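Local coordinates for ALBA-Domain Protein (Trypanosoma brucei, PDB 7DL8) that probably binds RNA through its Alba domain, a small alpha/beta fold that here carries a long C-terminal helix, at residues Ile28-Leu33 with Glu103-Ala108. Sequence-based numbering, arbitrary orientation.
Sequences ITKHLL and EEQQKA
Lys30 and Gln105 hold the two helical segments in contact through a single hydrogen bond, from NZ of Lys30 to OE1 of Gln105 at 3.0 Å. The backbones stay well apart: even the nearest pair of CA atoms, those of Lys30 and Gln105, are separated by 10.4 Å, and the two segments bury just 70 Å² between them. The CB atoms of Lys30 and Gln105 are both directed toward the other helix, and the two side chains then cross at about a right angle. A bend at chi3 (-80°) turns CE and NZ of Lys30; CD of Lys30 lies 3.7 Å from OE1 of Gln105 and CE is similarly near, so the amide oxygen also rests against the aliphatic end of the lysine. The ammonium nitrogen approaches from above the amide, 41° out of the carbonyl plane, with a C=O...N angle of 129°; this geometry misses the lone-pair directions.

Helix 22-34 is the first helix of the beta-alpha-beta-alpha-beta-beta Alba fold and packs on its sheet, where Thr29, Leu32 and Leu33 touch Val40 of strand 39-45, and Thr29 and Leu32 also meet Val14. Helix 98-123 is a long C-terminal extension after the last strand, 84-94.

The tight side of the contact is that of Lys30, which is buried: its NZ is shared, since Gln62 OE1 accepts a second hydrogen bond from it, and Met64 touches both Lys30 and the partly exposed Gln105. Toward solvent the contact is sparse. His31 and Gln106 are exposed, and ND1 of His31 and NE2 of Gln106 come no nearer than 5.9 Å. Tyr102, just before segment 103-108, touches Lys30 and His31, and Phe98 meets Leu33.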
loop_
_atom_site.group_PDB
_atom_site.type_symbol
_atom_site.label_atom_id
_atom_site.label_comp_id
_atom_site.label_asym_id
_atom_site.label_seq_id
_atom_site.Cartn_x
_atom_site.Cartn_y
_atom_site.Cartn_z
ATOM N N ILE A 28 -5.001 20.643 -1.784
ATOM C CA ILE A 28 -4.133 21.356 -2.719
ATOM C C ILE A 28 -4.753 21.368 -4.111
ATOM O O ILE A 28 -4.778 22.401 -4.791
ATOM C CB ILE A 28 -2.727 20.731 -2.732
ATOM C CG1 ILE A 28 -1.979 21.066 -1.440
ATOM C CG2 ILE A 28 -1.935 21.214 -3.936
ATOM C CD1 ILE A 28 -0.714 20.260 -1.246
ATOM N N THR A 29 -5.263 20.215 -4.555
ATOM C CA THR A 29 -5.896 20.142 -5.868
ATOM C C THR A 29 -7.108 21.063 -5.947
ATOM O O THR A 29 -7.302 21.762 -6.949
ATOM C CB THR A 29 -6.302 18.699 -6.177
ATOM O OG1 THR A 29 -5.168 17.835 -6.020
ATOM C CG2 THR A 29 -6.830 18.584 -7.600
ATOM N N LYS A 30 -7.932 21.081 -4.896
ATOM C CA LYS A 30 -9.084 21.977 -4.874
ATOM C C LYS A 30 -8.648 23.436 -4.891
ATOM O O LYS A 30 -9.230 24.258 -5.608
ATOM C CB LYS A 30 -9.948 21.692 -3.643
ATOM C CG LYS A 30 -10.856 20.484 -3.786
ATOM C CD LYS A 30 -11.865 20.412 -2.649
ATOM C CE LYS A 30 -11.244 19.840 -1.388
ATOM N NZ LYS A 30 -12.278 19.484 -0.376
ATOM N N HIS A 31 -7.624 23.774 -4.103
ATOM C CA HIS A 31 -7.151 25.153 -4.047
ATOM C C HIS A 31 -6.558 25.591 -5.381
ATOM O O HIS A 31 -6.752 26.736 -5.805
ATOM C CB HIS A 31 -6.125 25.308 -2.925
ATOM C CG HIS A 31 -5.376 26.603 -2.964
ATOM N ND1 HIS A 31 -5.944 27.804 -2.597
ATOM C CD2 HIS A 31 -4.101 26.885 -3.322
ATOM C CE1 HIS A 31 -5.053 28.770 -2.730
ATOM N NE2 HIS A 31 -3.925 28.238 -3.168
ATOM N N LEU A 32 -5.832 24.695 -6.055
ATOM C CA LEU A 32 -5.219 25.058 -7.328
ATOM C C LEU A 32 -6.272 25.277 -8.406
ATOM O O LEU A 32 -6.156 26.205 -9.215
ATOM C CB LEU A 32 -4.228 23.977 -7.762
ATOM C CG LEU A 32 -2.900 23.911 -7.006
ATOM C CD1 LEU A 32 -2.109 22.679 -7.420
ATOM C CD2 LEU A 32 -2.087 25.175 -7.234
ATOM N N LEU A 33 -7.324 24.454 -8.416
ATOM C CA LEU A 33 -8.392 24.649 -9.391
ATOM C C LEU A 33 -9.152 25.940 -9.117
ATOM O O LEU A 33 -9.499 26.674 -10.049
ATOM C CB LEU A 33 -9.346 23.456 -9.375
ATOM C CG LEU A 33 -8.815 22.123 -9.903
ATOM C CD1 LEU A 33 -9.821 21.009 -9.655
ATOM C CD2 LEU A 33 -8.483 22.230 -11.383
ATOM N N GLU A 103 -17.062 26.914 -2.418
ATOM C CA GLU A 103 -17.348 28.089 -1.605
ATOM C C GLU A 103 -18.112 27.715 -0.344
ATOM O O GLU A 103 -17.971 28.383 0.685
ATOM C CB GLU A 103 -18.133 29.117 -2.420
ATOM N N GLU A 104 -18.926 26.657 -0.404
ATOM C CA GLU A 104 -19.590 26.175 0.801
ATOM C C GLU A 104 -18.605 25.490 1.740
ATOM O O GLU A 104 -18.782 25.538 2.963
ATOM C CB GLU A 104 -20.724 25.220 0.432
ATOM N N GLN A 105 -17.564 24.857 1.193
ATOM C CA GLN A 105 -16.545 24.245 2.037
ATOM C C GLN A 105 -15.624 25.296 2.642
ATOM O O GLN A 105 -15.180 25.149 3.786
ATOM C CB GLN A 105 -15.740 23.224 1.233
ATOM C CG GLN A 105 -16.438 21.883 1.061
ATOM C CD GLN A 105 -15.785 21.019 0.001
ATOM O OE1 GLN A 105 -14.644 21.256 -0.395
ATOM N NE2 GLN A 105 -16.509 20.008 -0.466
ATOM N N GLN A 106 -15.323 26.358 1.890
ATOM C CA GLN A 106 -14.561 27.466 2.455
ATOM C C GLN A 106 -15.369 28.181 3.529
ATOM O O GLN A 106 -14.839 28.523 4.593
ATOM C CB GLN A 106 -14.156 28.445 1.352
ATOM C CG GLN A 106 -12.948 28.014 0.535
ATOM C CD GLN A 106 -12.485 29.096 -0.422
ATOM O OE1 GLN A 106 -13.272 29.630 -1.203
ATOM N NE2 GLN A 106 -11.200 29.427 -0.362
ATOM N N LYS A 107 -16.654 28.417 3.258
ATOM C CA LYS A 107 -17.535 29.036 4.241
ATOM C C LYS A 107 -17.637 28.186 5.502
ATOM O O LYS A 107 -17.685 28.717 6.618
ATOM C CB LYS A 107 -18.916 29.254 3.626
ATOM C CG LYS A 107 -19.829 30.171 4.409
ATOM C CD LYS A 107 -21.061 30.513 3.589
ATOM C CE LYS A 107 -20.680 31.112 2.245
ATOM N NZ LYS A 107 -21.871 31.451 1.418
ATOM N N ALA A 108 -17.667 26.861 5.342
ATOM C CA ALA A 108 -17.788 25.974 6.494
ATOM C C ALA A 108 -16.495 25.908 7.297
ATOM O O ALA A 108 -16.531 25.654 8.505
ATOM C CB ALA A 108 -18.201 24.574 6.040
#